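Local coordinates for maintenance of ploidy protein MOB1 (Saccharomyces cerevisiae, PDB 2HJN) that binds and activates the protein kinase DBF2 as its regulatory subunit in the mitotic exit network, allowing CDC15 to phosphorylate the kinase in late anaphase, at residues Q51-T56 and L226-M231; D74-L79 and G159-G164; D148-S151 and S155-T158; R179-I184 and N202-H207. One frame throughout, in Å; residues are numbered along the deposited sequence.

Interaction 1: residues Q51-T56 and L226-M231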
loop_
_atom_site.group_PDB
_atom_site.type_symbol
_atom_site.label_atom_id
_atom_site.label_comp_id
_atom_site.label_asym_id
_atom_site.label_seq_id
_atom_site.Cartn_x
_atom_site.Cartn_y
_atom_site.Cartn_z
ATOM N N GLN A 51 13.124 -20.223 -9.059
ATOM C CA GLN A 51 13.082 -19.830 -7.646
ATOM C C GLN A 51 12.008 -18.757 -7.422
ATOM O O GLN A 51 11.181 -18.869 -6.513
ATOM C CB GLN A 51 14.443 -19.296 -7.167
ATOM C CG GLN A 51 15.489 -20.373 -6.731
ATOM C CD GLN A 51 16.890 -20.101 -7.308
ATOM O OE1 GLN A 51 17.420 -18.988 -7.235
ATOM N NE2 GLN A 51 17.483 -21.127 -7.896
ATOM N N ILE A 52 12.023 -17.719 -8.248
ATOM C CA ILE A 52 11.024 -16.672 -8.077
ATOM C C ILE A 52 9.579 -17.205 -8.136
ATOM O O ILE A 52 8.778 -16.901 -7.236
ATOM C CB ILE A 52 11.276 -15.469 -9.005
ATOM C CG1 ILE A 52 12.520 -14.714 -8.499
ATOM C CG2 ILE A 52 9.988 -14.596 -9.099
ATOM C CD1 ILE A 52 13.371 -14.077 -9.588
ATOM N N VAL A 53 9.251 -18.016 -9.147
ATOM C CA VAL A 53 7.879 -18.565 -9.267
ATOM C C VAL A 53 7.433 -19.496 -8.096
ATOM O O VAL A 53 6.252 -19.513 -7.709
ATOM C CB VAL A 53 7.640 -19.231 -10.658
ATOM C CG1 VAL A 53 6.268 -19.922 -10.716
ATOM C CG2 VAL A 53 7.766 -18.186 -11.800
ATOM N N GLU A 54 8.359 -20.275 -7.542
ATOM C CA GLU A 54 8.035 -21.159 -6.429
ATOM C C GLU A 54 7.774 -20.407 -5.126
ATOM O O GLU A 54 6.900 -20.773 -4.368
ATOM C CB GLU A 54 9.148 -22.140 -6.227
HETATM N N MSE A 55 8.581 -19.391 -4.852
HETATM C CA MSE A 55 8.324 -18.430 -3.762
HETATM C C MSE A 55 6.956 -17.753 -3.862
HETATM O O MSE A 55 6.296 -17.554 -2.840
HETATM C CB MSE A 55 9.407 -17.344 -3.787
HETATM C CG MSE A 55 9.263 -16.235 -2.755
HETATM SE SE MSE A 55 10.686 -14.918 -3.106
HETATM C CE MSE A 55 10.447 -14.676 -4.998
ATOM N N THR A 56 6.571 -17.371 -5.091
ATOM C CA THR A 56 5.256 -16.780 -5.362
ATOM C C THR A 56 4.062 -17.693 -5.060
ATOM O O THR A 56 3.072 -17.268 -4.463
ATOM C CB THR A 56 5.136 -16.280 -6.814
ATOM O OG1 THR A 56 6.002 -15.150 -6.993
ATOM C CG2 THR A 56 3.699 -15.853 -7.107
ATOM N N LEU A 226 8.249 -13.539 -16.643
ATOM C CA LEU A 226 7.105 -13.984 -15.853
ATOM C C LEU A 226 6.167 -15.011 -16.587
ATOM O O LEU A 226 5.114 -15.355 -16.074
ATOM C CB LEU A 226 6.320 -12.795 -15.241
ATOM C CG LEU A 226 6.977 -11.856 -14.194
ATOM C CD1 LEU A 226 5.940 -10.901 -13.611
ATOM C CD2 LEU A 226 7.666 -12.648 -13.062
ATOM N N LEU A 227 6.564 -15.490 -17.761
ATOM C CA LEU A 227 5.714 -16.446 -18.517
ATOM C C LEU A 227 5.151 -17.600 -17.702
ATOM O O LEU A 227 3.970 -17.856 -17.807
ATOM C CB LEU A 227 6.396 -16.984 -19.789
ATOM C CG LEU A 227 5.409 -17.847 -20.590
ATOM C CD1 LEU A 227 4.267 -16.969 -21.147
ATOM C CD2 LEU A 227 6.080 -18.654 -21.671
ATOM N N GLU A 228 5.979 -18.277 -16.884
ATOM C CA GLU A 228 5.516 -19.394 -16.024
ATOM C C GLU A 228 4.558 -18.923 -14.959
ATOM O O GLU A 228 3.568 -19.599 -14.627
ATOM C CB GLU A 228 6.700 -20.122 -15.326
ATOM C CG GLU A 228 6.257 -21.331 -14.443
ATOM C CD GLU A 228 7.414 -22.117 -13.827
ATOM O OE1 GLU A 228 8.580 -21.704 -13.995
ATOM O OE2 GLU A 228 7.175 -23.157 -13.155
ATOM N N LEU A 229 4.858 -17.754 -14.400
ATOM C CA LEU A 229 3.960 -17.137 -13.415
ATOM C C LEU A 229 2.559 -16.945 -14.020
ATOM O O LEU A 229 1.526 -17.317 -13.413
ATOM C CB LEU A 229 4.580 -15.791 -12.961
ATOM C CG LEU A 229 4.420 -15.275 -11.541
ATOM C CD1 LEU A 229 3.021 -14.894 -11.386
ATOM C CD2 LEU A 229 4.732 -16.370 -10.559
ATOM N N VAL A 230 2.527 -16.344 -15.213
ATOM C CA VAL A 230 1.266 -16.111 -15.918
ATOM C C VAL A 230 0.573 -17.465 -16.153
ATOM O O VAL A 230 -0.642 -17.579 -15.963
ATOM C CB VAL A 230 1.462 -15.392 -17.280
ATOM C CG1 VAL A 230 0.104 -15.168 -17.962
ATOM C CG2 VAL A 230 2.208 -14.070 -17.119
HETATM N N MSE A 231 1.342 -18.464 -16.590
HETATM C CA MSE A 231 0.821 -19.855 -16.770
HETATM C C MSE A 231 0.177 -20.412 -15.483
HETATM O O MSE A 231 -0.835 -21.097 -15.552
HETATM C CB MSE A 231 1.930 -20.827 -17.239
HETATM C CG MSE A 231 2.493 -20.615 -18.629
HETATM SE SE MSE A 231 1.206 -21.060 -20.028
HETATM C CE MSE A 231 0.459 -19.258 -20.444
#
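V53 and L229 meet where helix 49-58 runs beside helix 227-233, and the contact is almost wholly apolar. V53 CG2 lies 3.7 Å from L229 CD2, the two side chains lying alongside and pointing in opposite senses. The same leucine methyl is met head-on by a threonine: T56 CG2 stands 3.6 Å from L229 CD2. With CG1 anti to the backbone N (chi1 174°), V53 sets that methyl against E228 and turns CG2 to L229, so that one beta-branched residue serves two neighbours.

At the exposed border E228 flanks the valine: E228 CG and the carboxylate carbon E228 CD both stand 4.0 Å from V53 CG1. Within its helix, T56 OG1 makes a weak hydrogen bond to I52 O, which suits a hydroxyl in a buried place. With an alanine here instead of V53 both methyls are gone, which would probably open a gap beside L229 CD2 and take away the neighbour of the E228 chain.

The segment axes approach to 9.8 Å at a crossing angle of -29°. N202 of helix 198-214 touches T56, and Y185 and C186 of helix 165-187 touch T56 and I52 respectively.

Interaction 2: residues D74-L79 and G159-G164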
loop_
_atom_site.group_PDB
_atom_site.type_symbol
_atom_site.label_atom_id
_atom_site.label_comp_id
_atom_site.label_asym_id
_atom_site.label_seq_id
_atom_site.Cartn_x
_atom_site.Cartn_y
_atom_site.Cartn_z
ATOM N N ASP A 74 -19.232 0.444 -24.388
ATOM C CA ASP A 74 -18.231 0.798 -25.373
ATOM C C ASP A 74 -16.854 0.207 -24.986
ATOM O O ASP A 74 -16.419 0.351 -23.830
ATOM C CB ASP A 74 -18.170 2.325 -25.555
ATOM C CG ASP A 74 -17.101 2.743 -26.565
ATOM O OD1 ASP A 74 -16.156 3.483 -26.175
ATOM O OD2 ASP A 74 -17.186 2.287 -27.737
ATOM N N GLU A 75 -16.208 -0.456 -25.947
ATOM C CA GLU A 75 -14.933 -1.150 -25.752
ATOM C C GLU A 75 -13.765 -0.231 -25.343
ATOM O O GLU A 75 -13.020 -0.553 -24.401
ATOM C CB GLU A 75 -14.560 -1.972 -27.004
ATOM C CG GLU A 75 -13.195 -2.645 -26.924
ATOM C CD GLU A 75 -12.950 -3.703 -28.002
ATOM O OE1 GLU A 75 -12.806 -4.896 -27.667
ATOM O OE2 GLU A 75 -12.847 -3.351 -29.185
ATOM N N ASN A 76 -13.595 0.877 -26.079
ATOM C CA ASN A 76 -12.655 1.972 -25.715
ATOM C C ASN A 76 -12.843 2.498 -24.300
ATOM O O ASN A 76 -11.850 2.729 -23.588
ATOM C CB ASN A 76 -12.789 3.150 -26.683
ATOM C CG ASN A 76 -12.208 2.853 -28.045
ATOM O OD1 ASN A 76 -11.517 1.843 -28.245
ATOM N ND2 ASN A 76 -12.494 3.736 -29.010
ATOM N N GLU A 77 -14.107 2.724 -23.896
ATOM C CA GLU A 77 -14.369 3.195 -22.550
ATOM C C GLU A 77 -13.980 2.180 -21.477
ATOM O O GLU A 77 -13.338 2.536 -20.479
ATOM C CB GLU A 77 -15.813 3.628 -22.359
ATOM C CG GLU A 77 -15.919 5.089 -22.094
ATOM C CD GLU A 77 -17.345 5.560 -21.996
ATOM O OE1 GLU A 77 -17.988 5.340 -20.929
ATOM O OE2 GLU A 77 -17.807 6.161 -23.004
ATOM N N TRP A 78 -14.409 0.939 -21.699
ATOM C CA TRP A 78 -14.095 -0.202 -20.858
ATOM C C TRP A 78 -12.563 -0.357 -20.720
ATOM O O TRP A 78 -12.033 -0.461 -19.605
ATOM C CB TRP A 78 -14.745 -1.450 -21.481
ATOM C CG TRP A 78 -14.627 -2.724 -20.691
ATOM C CD1 TRP A 78 -13.887 -3.815 -21.016
ATOM C CD2 TRP A 78 -15.278 -3.026 -19.451
ATOM N NE1 TRP A 78 -14.048 -4.791 -20.062
ATOM C CE2 TRP A 78 -14.895 -4.336 -19.092
ATOM C CE3 TRP A 78 -16.153 -2.319 -18.620
ATOM C CZ2 TRP A 78 -15.344 -4.957 -17.927
ATOM C CZ3 TRP A 78 -16.616 -2.936 -17.459
ATOM C CH2 TRP A 78 -16.201 -4.234 -17.120
ATOM N N LEU A 79 -11.846 -0.328 -21.837
ATOM C CA LEU A 79 -10.378 -0.417 -21.786
ATOM C C LEU A 79 -9.694 0.818 -21.123
ATOM O O LEU A 79 -8.766 0.641 -20.318
ATOM C CB LEU A 79 -9.794 -0.738 -23.152
ATOM C CG LEU A 79 -10.297 -1.982 -23.922
ATOM C CD1 LEU A 79 -9.261 -2.491 -24.919
ATOM C CD2 LEU A 79 -10.837 -3.100 -23.074
ATOM N N GLY A 159 -16.414 14.320 -25.735
ATOM C CA GLY A 159 -15.191 14.020 -26.475
ATOM C C GLY A 159 -15.326 12.684 -27.181
ATOM O O GLY A 159 -16.235 11.907 -26.892
ATOM N N THR A 160 -14.417 12.423 -28.119
ATOM C CA THR A 160 -14.279 11.090 -28.733
ATOM C C THR A 160 -12.856 10.494 -28.555
ATOM O O THR A 160 -11.914 11.205 -28.227
ATOM C CB THR A 160 -14.623 11.127 -30.237
ATOM O OG1 THR A 160 -13.880 12.183 -30.839
ATOM C CG2 THR A 160 -16.145 11.357 -30.469
ATOM N N PHE A 161 -12.724 9.186 -28.759
ATOM C CA PHE A 161 -11.419 8.529 -28.724
ATOM C C PHE A 161 -10.786 8.611 -30.122
ATOM O O PHE A 161 -11.518 8.506 -31.135
ATOM C CB PHE A 161 -11.586 7.068 -28.327
ATOM C CG PHE A 161 -12.064 6.869 -26.927
ATOM C CD1 PHE A 161 -13.434 6.832 -26.642
ATOM C CD2 PHE A 161 -11.149 6.659 -25.895
ATOM C CE1 PHE A 161 -13.895 6.639 -25.337
ATOM C CE2 PHE A 161 -11.590 6.451 -24.580
ATOM C CZ PHE A 161 -12.955 6.450 -24.297
ATOM N N PRO A 162 -9.439 8.744 -30.203
ATOM C CA PRO A 162 -8.805 8.828 -31.533
ATOM C C PRO A 162 -8.847 7.483 -32.277
ATOM O O PRO A 162 -8.998 6.415 -31.651
ATOM C CB PRO A 162 -7.350 9.186 -31.213
ATOM C CG PRO A 162 -7.124 8.577 -29.840
ATOM C CD PRO A 162 -8.446 8.797 -29.111
ATOM N N GLU A 163 -8.673 7.515 -33.593
ATOM C CA GLU A 163 -8.583 6.270 -34.339
ATOM C C GLU A 163 -7.312 5.606 -33.899
ATOM O O GLU A 163 -6.305 6.289 -33.672
ATOM C CB GLU A 163 -8.586 6.495 -35.877
ATOM C CG GLU A 163 -9.977 6.846 -36.436
ATOM C CD GLU A 163 -10.044 6.849 -37.976
ATOM O OE1 GLU A 163 -9.961 5.732 -38.573
ATOM O OE2 GLU A 163 -10.191 7.966 -38.554
ATOM N N GLY A 164 -7.370 4.278 -33.791
ATOM C CA GLY A 164 -6.247 3.438 -33.368
ATOM C C GLY A 164 -6.037 3.411 -31.850
ATOM O O GLY A 164 -5.026 2.898 -31.372
#
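F161 lays its ring against the first turn of helix 75-97, and its side chain can be followed outward from the loop. F161 CB meets the amide of N76 first, with N76 ND2 3.5 Å away. Its CG is turned anti to the carbonyl carbon (chi1 -67°), which carries the ring across the helix start. Beyond CG, N76 CB lies over the centre of one ring face, 3.7 Å from the F161 centroid and only 8° off the normal: a CH-pi contact. The asparagine amide plane is tilted 55° to the ring, so this is no amide stack. Farther along, F161 CE1 passes 4.0 Å from D74 OD1, and F161 CZ, the tip, lies 3.9 Å from E77 CG. A flat aromatic suits this place because its face can take the CB of N76 while its tip touches the aliphatic CG of E77.

The helix start is held by D74, the N-cap, whose OD1 accepts from E77 N at 3.2 Å; the N-H approaches from above the carboxylate plane. Next to this contact, F165 of helix 165-187 meets the F161 ring and also touches N76. The arrangement is a capped helix N-terminus overlaid by the loop leading into another helix, here joining helix 75-97 to the approach to helix 165-187 in the helical Mob1/phocein fold.

Interaction 3: residues D148-S151 and S155-T158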
loop_
_atom_site.group_PDB
_atom_site.type_symbol
_atom_site.label_atom_id
_atom_site.label_comp_id
_atom_site.label_asym_id
_atom_site.label_seq_id
_atom_site.Cartn_x
_atom_site.Cartn_y
_atom_site.Cartn_z
ATOM N N ASP A 148 -3.934 12.321 -18.952
ATOM C CA ASP A 148 -4.340 13.739 -18.772
ATOM C C ASP A 148 -4.455 14.487 -20.131
ATOM O O ASP A 148 -4.804 15.684 -20.186
ATOM C CB ASP A 148 -3.342 14.455 -17.857
ATOM C CG ASP A 148 -3.554 14.148 -16.381
ATOM O OD1 ASP A 148 -4.586 13.551 -15.988
ATOM O OD2 ASP A 148 -2.680 14.531 -15.592
ATOM N N ASP A 149 -4.171 13.776 -21.214
ATOM C CA ASP A 149 -4.170 14.369 -22.574
ATOM C C ASP A 149 -5.541 14.156 -23.192
ATOM O O ASP A 149 -5.889 13.042 -23.542
ATOM C CB ASP A 149 -3.047 13.744 -23.407
ATOM C CG ASP A 149 -2.963 14.286 -24.835
ATOM O OD1 ASP A 149 -3.910 14.990 -25.291
ATOM O OD2 ASP A 149 -1.966 13.922 -25.518
ATOM N N GLU A 150 -6.333 15.231 -23.252
ATOM C CA GLU A 150 -7.721 15.219 -23.769
ATOM C C GLU A 150 -7.927 14.631 -25.189
ATOM O O GLU A 150 -9.000 14.078 -25.507
ATOM C CB GLU A 150 -8.302 16.651 -23.676
ATOM C CG GLU A 150 -9.741 16.783 -24.097
ATOM C CD GLU A 150 -10.703 16.240 -23.076
ATOM O OE1 GLU A 150 -11.743 15.660 -23.474
ATOM O OE2 GLU A 150 -10.436 16.404 -21.877
ATOM N N SER A 151 -6.892 14.705 -26.015
ATOM C CA SER A 151 -6.938 14.123 -27.366
ATOM C C SER A 151 -6.753 12.591 -27.383
ATOM O O SER A 151 -6.880 11.950 -28.446
ATOM C CB SER A 151 -5.861 14.771 -28.262
ATOM O OG SER A 151 -4.558 14.214 -28.026
ATOM N N SER A 155 -11.814 13.816 -21.553
ATOM C CA SER A 155 -12.161 14.082 -20.158
ATOM C C SER A 155 -13.575 14.657 -20.007
ATOM O O SER A 155 -13.936 15.182 -18.945
ATOM C CB SER A 155 -11.137 15.028 -19.518
ATOM O OG SER A 155 -11.421 16.381 -19.859
ATOM N N LYS A 156 -14.373 14.543 -21.066
ATOM C CA LYS A 156 -15.781 14.911 -21.000
ATOM C C LYS A 156 -16.617 13.850 -21.710
ATOM O O LYS A 156 -16.077 13.017 -22.440
ATOM C CB LYS A 156 -16.006 16.316 -21.589
ATOM C CG LYS A 156 -15.453 16.521 -22.995
ATOM C CD LYS A 156 -14.814 17.897 -23.175
ATOM C CE LYS A 156 -14.290 18.071 -24.596
ATOM N NZ LYS A 156 -15.402 18.224 -25.594
ATOM N N VAL A 157 -17.931 13.880 -21.496
ATOM C CA VAL A 157 -18.844 12.979 -22.207
ATOM C C VAL A 157 -18.894 13.279 -23.721
ATOM O O VAL A 157 -19.068 12.359 -24.538
ATOM C CB VAL A 157 -20.263 13.015 -21.581
ATOM C CG1 VAL A 157 -21.115 11.824 -22.067
ATOM C CG2 VAL A 157 -20.160 12.997 -20.074
ATOM N N THR A 158 -18.702 14.558 -24.072
ATOM C CA THR A 158 -18.776 15.062 -25.466
ATOM C C THR A 158 -17.475 14.885 -26.330
ATOM O O THR A 158 -17.435 15.278 -27.514
ATOM C CB THR A 158 -19.170 16.560 -25.455
ATOM O OG1 THR A 158 -18.224 17.285 -24.659
ATOM C CG2 THR A 158 -20.571 16.752 -24.840
#
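E150 reaches across the loop to the backbone of S155, and the contact rests on that one carboxylate. S155 N donates to E150 OE1 at 2.7 Å with an N-H...O angle of 149°, approaching from above the carboxylate plane. The other oxygen, E150 OE2, is modelled improbably close to the S155 side chain, so the placing of these side-chain ends is doubtful. The aliphatic chain of K156 crosses E150 at about a right angle, with K156 CE 3.7 Å from E150 OE1.

The glutamate gets there by its torsions: CG is anti to the backbone N (chi1 -177°) and the chain then bends at chi2 (75°), bringing the carboxylate round to S155. A glutamate suits the place because it has both the length to reach across the loop and an acceptor for a backbone N-H. The ammonium of K156 is not in contact with it; K156 NZ is 4.9 Å from E150 OE1, near enough for a modest attraction at most, and instead bonds to T158 OG1 at 3.1 Å.

Farther out, D149 shapes the chain that carries E150. D149 OD1 accepts from S151 N at 3.1 Å, an Asx turn, and also from S151 OG at 2.9 Å, both donors coming from the same face of the carboxylate. Aspartate fits here because its short side chain can fold back on the backbone two residues ahead.

All this lies at the surface in the loop between helices 132-147 and 165-187. D148, just beyond the end of helix 132-147, bonds through OD1 to Q31.

Interaction 4: residues R179-I184 and N202-H207. With ZN (zinc ion), chain B; SO4 (sulfate ion), chain C.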
loop_
_atom_site.group_PDB
_atom_site.type_symbol
_atom_site.label_atom_id
_atom_site.label_comp_id
_atom_site.label_asym_id
_atom_site.label_seq_id
_atom_site.Cartn_x
_atom_site.Cartn_y
_atom_site.Cartn_z
ATOM N N ARG A 179 6.323 -4.357 -17.250
ATOM C CA ARG A 179 7.730 -4.281 -16.804
ATOM C C ARG A 179 7.869 -3.883 -15.307
ATOM O O ARG A 179 8.843 -4.258 -14.667
ATOM C CB ARG A 179 8.515 -3.251 -17.667
ATOM C CG ARG A 179 8.594 -3.692 -19.173
ATOM C CD ARG A 179 9.166 -2.718 -20.189
ATOM N NE ARG A 179 8.870 -3.292 -21.501
ATOM C CZ ARG A 179 8.660 -2.615 -22.619
ATOM N NH1 ARG A 179 8.728 -1.305 -22.623
ATOM N NH2 ARG A 179 8.391 -3.281 -23.754
ATOM N N VAL A 180 6.919 -3.086 -14.791
ATOM C CA VAL A 180 6.913 -2.691 -13.345
ATOM C C VAL A 180 6.558 -3.901 -12.497
ATOM O O VAL A 180 7.221 -4.168 -11.484
ATOM C CB VAL A 180 5.942 -1.517 -13.054
ATOM C CG1 VAL A 180 6.040 -1.117 -11.567
ATOM C CG2 VAL A 180 6.268 -0.285 -13.991
ATOM N N TYR A 181 5.539 -4.655 -12.901
ATOM C CA TYR A 181 5.239 -5.930 -12.192
ATOM C C TYR A 181 6.456 -6.850 -12.211
ATOM O O TYR A 181 6.768 -7.489 -11.185
ATOM C CB TYR A 181 4.071 -6.705 -12.848
ATOM C CG TYR A 181 2.679 -6.268 -12.446
ATOM C CD1 TYR A 181 2.215 -6.425 -11.143
ATOM C CD2 TYR A 181 1.811 -5.733 -13.403
ATOM C CE1 TYR A 181 0.909 -6.033 -10.813
ATOM C CE2 TYR A 181 0.545 -5.353 -13.087
ATOM C CZ TYR A 181 0.093 -5.509 -11.797
ATOM O OH TYR A 181 -1.183 -5.145 -11.556
ATOM N N ALA A 182 7.146 -6.897 -13.354
ATOM C CA ALA A 182 8.309 -7.804 -13.473
ATOM C C ALA A 182 9.415 -7.438 -12.470
ATOM O O ALA A 182 10.029 -8.324 -11.831
ATOM C CB ALA A 182 8.862 -7.855 -14.926
ATOM N N HIS A 183 9.706 -6.143 -12.338
ATOM C CA HIS A 183 10.736 -5.717 -11.360
ATOM C C HIS A 183 10.334 -6.061 -9.900
ATOM O O HIS A 183 11.185 -6.470 -9.085
ATOM C CB HIS A 183 11.060 -4.211 -11.500
ATOM C CG HIS A 183 12.191 -3.778 -10.623
ATOM N ND1 HIS A 183 13.483 -4.235 -10.792
ATOM C CD2 HIS A 183 12.190 -3.057 -9.474
ATOM C CE1 HIS A 183 14.238 -3.780 -9.807
ATOM N NE2 HIS A 183 13.475 -3.065 -8.991
ATOM N N ILE A 184 9.057 -5.839 -9.559
ATOM C CA ILE A 184 8.559 -6.103 -8.198
ATOM C C ILE A 184 8.741 -7.564 -7.819
ATOM O O ILE A 184 9.280 -7.876 -6.765
ATOM C CB ILE A 184 7.020 -5.673 -7.975
ATOM C CG1 ILE A 184 6.832 -4.160 -7.997
ATOM C CG2 ILE A 184 6.487 -6.073 -6.571
ATOM C CD1 ILE A 184 5.386 -3.741 -8.240
ATOM N N ASN A 202 -0.700 -10.688 -6.197
ATOM C CA ASN A 202 -1.051 -11.809 -7.092
ATOM C C ASN A 202 -2.440 -11.629 -7.715
ATOM O O ASN A 202 -2.636 -11.988 -8.882
ATOM C CB ASN A 202 -0.952 -13.183 -6.391
ATOM C CG ASN A 202 0.471 -13.581 -6.009
ATOM O OD1 ASN A 202 1.464 -13.024 -6.485
ATOM N ND2 ASN A 202 0.568 -14.565 -5.101
ATOM N N THR A 203 -3.373 -11.062 -6.953
ATOM C CA THR A 203 -4.731 -10.771 -7.459
ATOM C C THR A 203 -4.746 -9.702 -8.533
ATOM O O THR A 203 -5.378 -9.898 -9.560
ATOM C CB THR A 203 -5.767 -10.445 -6.318
ATOM O OG1 THR A 203 -5.816 -11.551 -5.372
ATOM C CG2 THR A 203 -7.157 -10.220 -6.894
ATOM N N SER A 204 -4.055 -8.577 -8.292
ATOM C CA SER A 204 -3.855 -7.488 -9.322
ATOM C C SER A 204 -3.235 -7.999 -10.609
ATOM O O SER A 204 -3.714 -7.740 -11.710
ATOM C CB SER A 204 -2.946 -6.390 -8.711
ATOM O OG SER A 204 -2.641 -5.284 -9.604
ATOM N N PHE A 205 -2.115 -8.712 -10.458
ATOM C CA PHE A 205 -1.405 -9.248 -11.612
ATOM C C PHE A 205 -2.260 -10.256 -12.431
ATOM O O PHE A 205 -2.215 -10.241 -13.679
ATOM C CB PHE A 205 -0.114 -9.895 -11.110
ATOM C CG PHE A 205 0.763 -10.476 -12.198
ATOM C CD1 PHE A 205 1.493 -9.647 -13.028
ATOM C CD2 PHE A 205 0.874 -11.862 -12.356
ATOM C CE1 PHE A 205 2.308 -10.170 -14.042
ATOM C CE2 PHE A 205 1.702 -12.436 -13.366
ATOM C CZ PHE A 205 2.411 -11.596 -14.205
ATOM N N ARG A 206 -2.978 -11.131 -11.722
ATOM C CA ARG A 206 -3.876 -12.087 -12.343
ATOM C C ARG A 206 -4.945 -11.346 -13.172
ATOM O O ARG A 206 -5.215 -11.727 -14.303
ATOM C CB ARG A 206 -4.565 -12.962 -11.262
ATOM C CG ARG A 206 -5.755 -13.874 -11.775
ATOM C CD ARG A 206 -6.413 -14.764 -10.642
ATOM N NE ARG A 206 -7.403 -14.043 -9.810
ATOM C CZ ARG A 206 -7.347 -13.937 -8.471
ATOM N NH1 ARG A 206 -6.335 -14.494 -7.795
ATOM N NH2 ARG A 206 -8.296 -13.276 -7.800
ATOM N N HIS A 207 -5.579 -10.333 -12.582
ATOM C CA HIS A 207 -6.626 -9.541 -13.251
ATOM C C HIS A 207 -6.033 -8.761 -14.457
ATOM O O HIS A 207 -6.672 -8.668 -15.535
ATOM C CB HIS A 207 -7.344 -8.651 -12.209
ATOM C CG HIS A 207 -8.501 -7.855 -12.762
ATOM N ND1 HIS A 207 -8.741 -6.541 -12.406
ATOM C CD2 HIS A 207 -9.468 -8.177 -13.658
ATOM C CE1 HIS A 207 -9.807 -6.096 -13.044
ATOM N NE2 HIS A 207 -10.265 -7.064 -13.817
HETATM ZN ZN ZN B . 14.248 -2.187 -7.201
HETATM S S SO4 C . 7.534 -0.116 -26.151
HETATM O O1 SO4 C . 6.086 0.021 -26.344
HETATM O O2 SO4 C . 7.828 -1.557 -26.228
HETATM O O3 SO4 C . 8.300 0.705 -27.074
HETATM O O4 SO4 C . 8.008 0.356 -24.863
#
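Y181 presents a ring face to F205: F205 CD1 stands 3.6 Å from Y181 CG, over that face but toward its rim. The pair is T-shaped, the edge of F205 directed at the face of Y181, with centroids 5.3 Å apart and planes at 68°. At the edge of the tyrosine ring, in its plane, lies S204 OG, joined to Y181 OH by a very short hydrogen bond of 2.4 Å in which either hydroxyl could be the donor. S204 holds OG anti to its own backbone N (chi1 179°), which turns it to the phenol. The two buried hydroxyls thus pair, with Q89 OE1 as a further partner of S204 OG, and the rings pack between the helices.

With a phenylalanine here instead of Y181 the hydroxyl is gone, and S204 OG would probably be left with Q89 as its partner, its bond to the phenol lost.

Other sides of helix 165-187 are used differently. The guanidinium of R179 meets a sulfate edge-on, R179 NH1 donating to O4 of the sulfate at 2.9 Å and R179 NH2 to O2 at 3.1 Å, both nearly straight; R175 also binds this ion, which probably came from the crystallisation liquor. H183 NE2 binds the zinc ion at 2.1 Å, C101, C106 and H188 completing the site, and I110 O bonds to H183 ND1.

Helix 165-187 meets helix 198-214 through Y181 and, one turn on, through Y185, while helix 75-97 packs on it through I90 and Y94, and helix 227-233 covers F205 with L229, V230 and L233.

Overall arrangement
Interaction 1 closes a long loop of chain within which the other three are nested; interaction 3 is nested again inside interaction 2, and interaction 4 follows both. Interactions 1 and 4, with centres about 11 Å apart, touch through F205 and N202, so helices 49-58, 165-187, 198-214 and 227-233 pack together there. Interactions 2 and 3 form a second pair, also about 11 Å between centres, touching where P162 meets S151; they lie at the surface, across the chain's centre from interaction 1 (about 33 and 38 Å between centres). Helix 165-187 starts just after 159-164 and bears the zinc ligand H183 near its other end, thus linking the zinc-bearing end of the fold to the surface loops.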